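Local coordinates for protein tannase (Fusobacterium nucleatum subsp. nucleatum ATCC 25586, PDB 6YQ4) that acts as a tannase, a probable alpha/beta-hydrolase-fold enzyme that hydrolyses gallotannins and so provides detoxicant activity against them, at residues D216-S230 against T344-D357. Sequence-based numbering, arbitrary orientation. Where two conformers were deposited one is given.
Sequences DSAYEWMYNGVNSYS and THIGDRMKSPPAFD
Arg349 meets Glu220 in an end-on bidentate salt bridge, a worked example of how a buried charge pair joins an irregular loop to a helix in what is probably an alpha/beta-hydrolase fold. Arg349 NH1 donates to Glu220 OE2 at 3.2 Å and Arg349 NH2 to Glu220 OE1 at 3.3 Å, each carboxylate oxygen offering its syn lone pair, with the carboxylate and guanidinium planes only 21° apart. The arginine chain bends at chi3 (-43°), and in this conformer, one of two, its NE points at Val226 O in the turn that follows the helix, at a doubtfully short distance, while NH1 gives a weak bond to Tyr223 O. Backbone pairing continues the junction: Ser230 N donates to Arg349 O at 2.9 Å, part of a single bridge between Tyr229 and Arg349. Nearby, Val226 CG2 sits over the centre of the His345 ring in a CH-pi contact.

One residue before Glu220 on helix 212-223, Tyr219 OH accepts from Lys351 N at 3.0 Å, while Ala355 CB lies over one face of the Tyr219 ring and Tyr223 CD1 over the opposite one. Beyond the cis peptide before Pro354, the Asp216 carboxylate receives two successive backbone N-H groups, Phe356 N on OD1 at 2.6 Å and Asp357 N on OD2 at 3.0 Å. In the second shell, Tyr219 OH also bonds to Lys445 O, and Ser265 OG, on helix 259-279, is hydrogen-bonded to Glu220 OE2.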
ATOM      1  N   ASP A 216       8.521 -12.974  -2.117  1.00 20.29           N
ATOM      2  CA  ASP A 216       9.742 -13.651  -1.666  1.00 22.72           C
ATOM      3  C   ASP A 216      10.722 -13.924  -2.809  1.00 27.90           C
ATOM      4  O   ASP A 216      11.930 -13.690  -2.670  1.00 28.24           O
ATOM      5  CB  ASP A 216       9.391 -14.964  -0.972  1.00 27.65           C
ATOM      6  CG  ASP A 216       8.872 -14.756   0.432  1.00 40.66           C
ATOM      7  OD1 ASP A 216       9.426 -13.884   1.152  1.00 37.21           O
ATOM      8  OD2 ASP A 216       7.907 -15.462   0.806  1.00 41.57           O
ATOM      9  N   SER A 217      10.239 -14.507  -3.914  1.00 21.85           N
ATOM     10  CA  SER A 217      11.113 -14.749  -5.059  1.00 28.67           C
ATOM     11  C   SER A 217      11.626 -13.444  -5.646  1.00 27.82           C
ATOM     12  O   SER A 217      12.791 -13.352  -6.055  1.00 32.08           O
ATOM     13  CB  SER A 217      10.379 -15.557  -6.133  1.00 29.36           C
ATOM     14  OG  SER A 217       9.210 -14.871  -6.559  1.00 31.73           O
ATOM     15  N   ALA A 218      10.773 -12.426  -5.709  1.00 21.02           N
ATOM     16  CA  ALA A 218      11.212 -11.158  -6.266  1.00 25.93           C
ATOM     17  C   ALA A 218      12.292 -10.535  -5.397  1.00 24.90           C
ATOM     18  O   ALA A 218      13.254  -9.945  -5.912  1.00 25.50           O
ATOM     19  CB  ALA A 218      10.022 -10.212  -6.434  1.00 21.48           C
ATOM     20  N   TYR A 219      12.171 -10.686  -4.078  1.00 25.51           N
ATOM     21  CA  TYR A 219      13.140 -10.072  -3.169  1.00 20.71           C
ATOM     22  C   TYR A 219      14.504 -10.744  -3.269  1.00 21.77           C
ATOM     23  O   TYR A 219      15.538 -10.078  -3.162  1.00 28.73           O
ATOM     24  CB  TYR A 219      12.611 -10.141  -1.742  1.00 20.42           C
ATOM     25  CG  TYR A 219      13.278  -9.185  -0.770  1.00 23.41           C
ATOM     26  CD1 TYR A 219      14.378  -9.590  -0.025  1.00 21.24           C
ATOM     27  CD2 TYR A 219      12.834  -7.878  -0.626  1.00 19.72           C
ATOM     28  CE1 TYR A 219      14.997  -8.719   0.879  1.00 21.39           C
ATOM     29  CE2 TYR A 219      13.439  -6.999   0.272  1.00 32.49           C
ATOM     30  CZ  TYR A 219      14.526  -7.436   1.029  1.00 34.07           C
ATOM     31  OH  TYR A 219      15.152  -6.594   1.925  1.00 31.93           O
ATOM     32  N   GLU A 220      14.528 -12.048  -3.511  1.00 22.42           N
ATOM     33  CA  GLU A 220      15.778 -12.768  -3.674  1.00 23.59           C
ATOM     34  C   GLU A 220      16.346 -12.631  -5.080  1.00 34.10           C
ATOM     35  O   GLU A 220      17.565 -12.625  -5.252  1.00 36.55           O
ATOM     36  CB  GLU A 220      15.549 -14.235  -3.310  1.00 26.28           C
ATOM     37  CG  GLU A 220      15.203 -14.405  -1.827  1.00 24.77           C
ATOM     38  CD  GLU A 220      16.128 -13.586  -0.933  1.00 30.31           C
ATOM     39  OE1 GLU A 220      15.634 -12.959   0.021  1.00 27.48           O
ATOM     40  OE2 GLU A 220      17.361 -13.569  -1.183  1.00 39.23           O
ATOM     41  N   TRP A 221      15.491 -12.541  -6.096  1.00 36.49           N
ATOM     42  CA  TRP A 221      15.963 -12.143  -7.414  1.00 35.65           C
ATOM     43  C   TRP A 221      16.752 -10.835  -7.340  1.00 31.76           C
ATOM     44  O   TRP A 221      17.899 -10.760  -7.791  1.00 31.32           O
ATOM     45  CB  TRP A 221      14.779 -12.023  -8.371  1.00 38.61           C
ATOM     46  CG  TRP A 221      15.196 -11.505  -9.689  1.00 30.73           C
ATOM     47  CD1 TRP A 221      15.896 -12.168 -10.645  1.00 31.27           C
ATOM     48  CD2 TRP A 221      14.970 -10.190 -10.187  1.00 28.10           C
ATOM     49  NE1 TRP A 221      16.123 -11.346 -11.725  1.00 25.38           N
ATOM     50  CE2 TRP A 221      15.568 -10.122 -11.464  1.00 24.43           C
ATOM     51  CE3 TRP A 221      14.350  -9.053  -9.667  1.00 22.53           C
ATOM     52  CZ2 TRP A 221      15.533  -8.970 -12.238  1.00 24.44           C
ATOM     53  CZ3 TRP A 221      14.318  -7.911 -10.446  1.00 32.73           C
ATOM     54  CH2 TRP A 221      14.902  -7.878 -11.717  1.00 30.24           C
ATOM     55  N   MET A 222      16.171  -9.809  -6.723  1.00 23.00           N
ATOM     56  CA  MET A 222      16.896  -8.557  -6.526  1.00 25.98           C
ATOM     57  C   MET A 222      18.136  -8.721  -5.633  1.00 32.27           C
ATOM     58  O   MET A 222      19.231  -8.278  -5.992  1.00 39.75           O
ATOM     59  CB  MET A 222      15.956  -7.512  -5.946  1.00 28.73           C
ATOM     60  CG  MET A 222      16.403  -6.096  -6.235  1.00 39.84           C
ATOM     61  SD  MET A 222      15.055  -4.954  -6.536  1.00 41.10           S
ATOM     62  CE  MET A 222      14.287  -5.809  -7.874  1.00 49.62           C
ATOM     63  N   TYR A 223      18.000  -9.348  -4.461  1.00 32.61           N
ATOM     64  CA  TYR A 223      19.012  -9.188  -3.422  1.00 24.41           C
ATOM     65  C   TYR A 223      19.838 -10.446  -3.138  1.00 32.62           C
ATOM     66  O   TYR A 223      20.548 -10.497  -2.126  1.00 37.53           O
ATOM     67  CB  TYR A 223      18.344  -8.670  -2.145  1.00 23.62           C
ATOM     68  CG  TYR A 223      17.863  -7.262  -2.306  1.00 24.07           C
ATOM     69  CD1 TYR A 223      16.507  -6.977  -2.369  1.00 21.76           C
ATOM     70  CD2 TYR A 223      18.767  -6.210  -2.452  1.00 28.07           C
ATOM     71  CE1 TYR A 223      16.055  -5.684  -2.560  1.00 22.18           C
ATOM     72  CE2 TYR A 223      18.309  -4.894  -2.665  1.00 30.02           C
ATOM     73  CZ  TYR A 223      16.956  -4.652  -2.712  1.00 21.72           C
ATOM     74  OH  TYR A 223      16.484  -3.378  -2.896  1.00 30.95           O
ATOM     75  N   ASN A 224      19.773 -11.456  -3.997  1.00 32.98           N
ATOM     76  CA  ASN A 224      20.663 -12.600  -3.860  1.00 37.91           C
ATOM     77  C   ASN A 224      22.120 -12.147  -3.906  1.00 41.02           C
ATOM     78  O   ASN A 224      22.510 -11.323  -4.740  1.00 40.44           O
ATOM     79  CB  ASN A 224      20.395 -13.604  -4.980  1.00 41.96           C
ATOM     80  CG  ASN A 224      21.177 -14.875  -4.820  1.00 37.99           C
ATOM     81  OD1 ASN A 224      22.054 -15.177  -5.622  1.00 44.05           O
ATOM     82  ND2 ASN A 224      20.854 -15.640  -3.788  1.00 29.29           N
ATOM     83  N   GLY A 225      22.923 -12.687  -2.999  1.00 42.42           N
ATOM     84  CA  GLY A 225      24.324 -12.352  -2.906  1.00 37.45           C
ATOM     85  C   GLY A 225      24.649 -11.273  -1.898  1.00 38.53           C
ATOM     86  O   GLY A 225      25.813 -11.139  -1.514  1.00 42.54           O
ATOM     87  N   VAL A 226      23.657 -10.496  -1.467  1.00 29.25           N
ATOM     88  CA  VAL A 226      23.834  -9.518  -0.400  1.00 34.11           C
ATOM     89  C   VAL A 226      23.604 -10.272   0.908  1.00 29.29           C
ATOM     90  O   VAL A 226      22.468 -10.488   1.323  1.00 31.73           O
ATOM     91  CB  VAL A 226      22.885  -8.328  -0.561  1.00 37.88           C
ATOM     92  CG1 VAL A 226      23.240  -7.202   0.431  1.00 32.63           C
ATOM     93  CG2 VAL A 226      22.907  -7.821  -2.013  1.00 27.59           C
ATOM     94  N   ASN A 227      24.687 -10.698   1.545  1.00 30.75           N
ATOM     95  CA  ASN A 227      24.620 -11.672   2.628  1.00 41.48           C
ATOM     96  C   ASN A 227      24.800 -11.062   4.014  1.00 39.46           C
ATOM     97  O   ASN A 227      24.844 -11.801   5.003  1.00 44.96           O
ATOM     98  CB  ASN A 227      25.657 -12.772   2.402  1.00 38.04           C
ATOM     99  CG  ASN A 227      25.334 -13.618   1.185  1.00 44.26           C
ATOM    100  OD1 ASN A 227      24.163 -13.778   0.820  1.00 43.99           O
ATOM    101  ND2 ASN A 227      26.362 -14.156   0.550  1.00 34.30           N
ATOM    102  N   SER A 228      24.890  -9.746   4.117  1.00 37.03           N
ATOM    103  CA  SER A 228      24.890  -9.061   5.403  1.00 43.45           C
ATOM    104  C   SER A 228      23.713  -8.097   5.423  1.00 41.17           C
ATOM    105  O   SER A 228      23.514  -7.347   4.462  1.00 43.62           O
ATOM    106  CB  SER A 228      26.205  -8.318   5.619  1.00 47.44           C
ATOM    107  OG  SER A 228      26.194  -7.106   4.890  1.00 52.69           O
ATOM    108  N   TYR A 229      22.918  -8.135   6.491  1.00 29.27           N
ATOM    109  CA  TYR A 229      21.687  -7.360   6.576  1.00 29.17           C
ATOM    110  C   TYR A 229      21.772  -6.317   7.687  1.00 35.60           C
ATOM    111  O   TYR A 229      22.674  -6.341   8.535  1.00 35.68           O
ATOM    112  CB  TYR A 229      20.469  -8.271   6.812  1.00 33.54           C
ATOM    113  CG  TYR A 229      20.584  -9.137   8.070  1.00 41.27           C
ATOM    114  CD1 TYR A 229      21.216 -10.371   8.033  1.00 43.19           C
ATOM    115  CD2 TYR A 229      20.068  -8.706   9.290  1.00 39.33           C
ATOM    116  CE1 TYR A 229      21.333 -11.151   9.172  1.00 47.01           C
ATOM    117  CE2 TYR A 229      20.174  -9.477  10.426  1.00 45.38           C
ATOM    118  CZ  TYR A 229      20.808 -10.698  10.363  1.00 48.87           C
ATOM    119  OH  TYR A 229      20.921 -11.462  11.498  1.00 51.43           O
ATOM    120  N   SER A 230      20.813  -5.386   7.660  1.00 26.93           N
ATOM    121  CA  SER A 230      20.518  -4.502   8.784  1.00 34.64           C
ATOM    122  C   SER A 230      19.136  -3.903   8.582  1.00 31.03           C
ATOM    123  O   SER A 230      18.789  -3.480   7.481  1.00 44.69           O
ATOM    124  CB  SER A 230      21.552  -3.389   8.967  1.00 39.29           C
ATOM    125  OG  SER A 230      21.775  -2.691   7.767  1.00 47.40           O
ATOM    126  N   THR A 344      22.010  -2.997  -6.613  1.00 27.37           N
ATOM    127  CA  THR A 344      21.281  -3.621  -5.516  1.00 35.50           C
ATOM    128  C   THR A 344      22.194  -4.191  -4.437  1.00 35.37           C
ATOM    129  O   THR A 344      21.698  -4.537  -3.357  1.00 31.76           O
ATOM    130  CB  THR A 344      20.367  -4.721  -6.061  1.00 34.13           C
ATOM    131  OG1 THR A 344      21.107  -5.535  -6.978  1.00 42.32           O
ATOM    132  CG2 THR A 344      19.205  -4.101  -6.798  1.00 34.49           C
ATOM    133  N   HIS A 345      23.502  -4.295  -4.698  1.00 29.77           N
ATOM    134  CA  HIS A 345      24.461  -4.821  -3.743  1.00 36.17           C
ATOM    135  C   HIS A 345      25.163  -3.726  -2.953  1.00 35.06           C
ATOM    136  O   HIS A 345      26.192  -3.988  -2.323  1.00 35.21           O
ATOM    137  CB  HIS A 345      25.490  -5.684  -4.471  1.00 42.37           C
ATOM    138  CG  HIS A 345      24.995  -7.056  -4.785  1.00 49.61           C
ATOM    139  ND1 HIS A 345      23.776  -7.281  -5.395  1.00 50.20           N
ATOM    140  CD2 HIS A 345      25.534  -8.274  -4.552  1.00 50.89           C
ATOM    141  CE1 HIS A 345      23.593  -8.582  -5.532  1.00 52.11           C
ATOM    142  NE2 HIS A 345      24.646  -9.206  -5.032  1.00 53.02           N
ATOM    143  N   ILE A 346      24.644  -2.504  -2.989  1.00 31.61           N
ATOM    144  CA  ILE A 346      25.408  -1.373  -2.492  1.00 44.15           C
ATOM    145  C   ILE A 346      25.130  -1.214  -1.001  1.00 55.19           C
ATOM    146  O   ILE A 346      26.055  -1.293  -0.182  1.00 68.60           O
ATOM    147  CB  ILE A 346      25.112  -0.107  -3.325  1.00 46.77           C
ATOM    148  CG1 ILE A 346      25.983  -0.144  -4.597  1.00 49.94           C
ATOM    149  CG2 ILE A 346      25.373   1.171  -2.525  1.00 42.33           C
ATOM    150  CD1 ILE A 346      25.969   1.126  -5.427  1.00 50.69           C
ATOM    151  N   GLY A 347      23.875  -1.048  -0.613  1.00 47.19           N
ATOM    152  CA  GLY A 347      23.589  -1.060   0.805  1.00 48.61           C
ATOM    153  C   GLY A 347      23.661  -2.471   1.372  1.00 42.64           C
ATOM    154  O   GLY A 347      23.931  -3.452   0.678  1.00 36.19           O
ATOM    155  N   ASP A 348      23.410  -2.570   2.676  1.00 43.11           N
ATOM    156  CA  ASP A 348      23.097  -3.860   3.279  1.00 36.76           C
ATOM    157  C   ASP A 348      21.664  -4.228   2.947  1.00 27.86           C
ATOM    158  O   ASP A 348      20.802  -3.365   2.836  1.00 24.33           O
ATOM    159  CB  ASP A 348      23.232  -3.814   4.798  1.00 42.90           C
ATOM    160  CG  ASP A 348      24.637  -4.043   5.276  1.00 50.54           C
ATOM    161  OD1 ASP A 348      25.519  -4.488   4.508  1.00 54.71           O
ATOM    162  OD2 ASP A 348      24.852  -3.760   6.455  1.00 60.31           O
ATOM    163  N   ARG A 349      21.399  -5.515   2.807  1.00 30.89           N
ATOM    164  CA  ARG A 349      20.029  -5.972   2.629  0.58 29.75           C
ATOM    165  C   ARG A 349      19.240  -5.704   3.906  1.00 25.00           C
ATOM    166  O   ARG A 349      19.810  -5.567   4.982  1.00 30.91           O
ATOM    167  CB  ARG A 349      20.006  -7.467   2.260  0.58 31.73           C
ATOM    168  CG  ARG A 349      19.232  -8.384   3.213  0.58 27.10           C
ATOM    169  CD  ARG A 349      19.741  -9.840   3.233  0.58 25.58           C
ATOM    170  NE  ARG A 349      20.056 -10.401   1.917  0.58 26.08           N
ATOM    171  CZ  ARG A 349      19.287 -11.261   1.247  0.58 27.58           C
ATOM    172  NH1 ARG A 349      19.673 -11.707   0.062  0.58 24.97           N
ATOM    173  NH2 ARG A 349      18.125 -11.669   1.747  0.58 28.78           N
ATOM    174  N   MET A 350      17.918  -5.624   3.779  1.00 26.97           N
ATOM    175  CA  MET A 350      17.065  -5.406   4.942  1.00 25.48           C
ATOM    176  C   MET A 350      16.472  -6.706   5.487  1.00 29.46           C
ATOM    177  O   MET A 350      16.871  -7.187   6.546  1.00 36.22           O
ATOM    178  CB  MET A 350      15.942  -4.451   4.591  1.00 25.75           C
ATOM    179  CG  MET A 350      15.328  -3.820   5.801  1.00 37.01           C
ATOM    180  SD  MET A 350      13.766  -3.042   5.449  1.00 41.31           S
ATOM    181  CE  MET A 350      12.761  -3.617   6.828  1.00 40.68           C
ATOM    182  N   LYS A 351      15.500  -7.271   4.792  1.00 34.93           N
ATOM    183  CA  LYS A 351      14.855  -8.471   5.288  1.00 29.89           C
ATOM    184  C   LYS A 351      15.682  -9.701   4.926  1.00 29.51           C
ATOM    185  O   LYS A 351      16.454  -9.702   3.967  1.00 29.84           O
ATOM    186  CB  LYS A 351      13.438  -8.580   4.719  1.00 29.13           C
ATOM    187  CG  LYS A 351      12.591  -7.347   4.983  1.00 23.14           C
ATOM    188  CD  LYS A 351      11.109  -7.618   4.843  1.00 19.79           C
ATOM    189  CE  LYS A 351      10.321  -6.395   5.266  1.00 19.38           C
ATOM    190  NZ  LYS A 351       8.894  -6.429   4.777  1.00 23.45           N
ATOM    191  N   SER A 352      15.521 -10.759   5.727  1.00 25.78           N
ATOM    192  CA  SER A 352      16.179 -12.038   5.525  1.00 30.44           C
ATOM    193  C   SER A 352      15.237 -13.036   4.858  1.00 32.92           C
ATOM    194  O   SER A 352      14.029 -13.012   5.103  1.00 41.80           O
ATOM    195  CB  SER A 352      16.669 -12.608   6.859  1.00 25.69           C
ATOM    196  OG  SER A 352      17.386 -11.619   7.566  1.00 30.30           O
ATOM    197  N   PRO A 353      15.771 -13.949   4.050  1.00 28.74           N
ATOM    198  CA  PRO A 353      14.918 -14.821   3.235  1.00 32.10           C
ATOM    199  C   PRO A 353      14.373 -15.988   4.039  1.00 29.64           C
ATOM    200  O   PRO A 353      15.116 -16.632   4.791  1.00 27.64           O
ATOM    201  CB  PRO A 353      15.879 -15.312   2.139  1.00 31.16           C
ATOM    202  CG  PRO A 353      17.211 -15.363   2.833  1.00 35.39           C
ATOM    203  CD  PRO A 353      17.201 -14.294   3.913  1.00 31.33           C
ATOM    204  N   PRO A 354      13.093 -16.353   3.849  1.00 32.96           N
ATOM    205  CA  PRO A 354      12.122 -15.687   2.964  1.00 35.60           C
ATOM    206  C   PRO A 354      11.504 -14.444   3.611  1.00 36.50           C
ATOM    207  O   PRO A 354      10.941 -14.522   4.690  1.00 40.98           O
ATOM    208  CB  PRO A 354      11.049 -16.772   2.717  1.00 23.96           C
ATOM    209  CG  PRO A 354      11.674 -18.062   3.189  1.00 27.24           C
ATOM    210  CD  PRO A 354      12.621 -17.682   4.282  1.00 27.65           C
ATOM    211  N   ALA A 355      11.588 -13.316   2.912  1.00 25.42           N
ATOM    212  CA  ALA A 355      11.307 -12.013   3.508  1.00 29.89           C
ATOM    213  C   ALA A 355       9.853 -11.847   3.969  1.00 34.08           C
ATOM    214  O   ALA A 355       9.593 -11.079   4.900  1.00 34.63           O
ATOM    215  CB  ALA A 355      11.670 -10.915   2.500  1.00 22.31           C
ATOM    216  N   PHE A 356       8.894 -12.510   3.319  1.00 31.28           N
ATOM    217  CA  PHE A 356       7.477 -12.362   3.646  1.00 28.38           C
ATOM    218  C   PHE A 356       6.860 -13.631   4.224  1.00 34.64           C
ATOM    219  O   PHE A 356       6.235 -13.574   5.292  1.00 36.93           O
ATOM    220  CB  PHE A 356       6.694 -11.888   2.405  1.00 35.44           C
ATOM    221  CG  PHE A 356       7.138 -10.540   1.912  1.00 35.90           C
ATOM    222  CD1 PHE A 356       8.231 -10.429   1.057  1.00 27.83           C
ATOM    223  CD2 PHE A 356       6.518  -9.388   2.353  1.00 25.48           C
ATOM    224  CE1 PHE A 356       8.685  -9.208   0.646  1.00 19.12           C
ATOM    225  CE2 PHE A 356       6.966  -8.152   1.930  1.00 32.66           C
ATOM    226  CZ  PHE A 356       8.051  -8.062   1.068  1.00 30.34           C
ATOM    227  N   ASP A 357       7.023 -14.793   3.575  1.00 25.12           N
ATOM    228  CA  ASP A 357       6.536 -16.053   4.151  1.00 29.79           C
ATOM    229  C   ASP A 357       7.687 -16.775   4.863  1.00 37.49           C
ATOM    230  O   ASP A 357       8.326 -17.679   4.298  1.00 35.22           O
ATOM    231  CB  ASP A 357       5.889 -16.940   3.093  1.00 23.34           C
ATOM    232  CG  ASP A 357       5.078 -18.067   3.718  1.00 34.75           C
ATOM    233  OD1 ASP A 357       5.075 -18.111   4.974  1.00 36.87           O
ATOM    234  OD2 ASP A 357       4.442 -18.884   2.990  1.00 25.06           O
TER
HETATM  235  O   HOH W   1      12.796 -13.534   0.146  1.00 29.85           O
HETATM  236  O   HOH W   2      25.541  -6.024   8.689  1.00 40.45           O
HETATM  237  O   HOH W   3      18.958  -2.149   4.959  1.00 41.29           O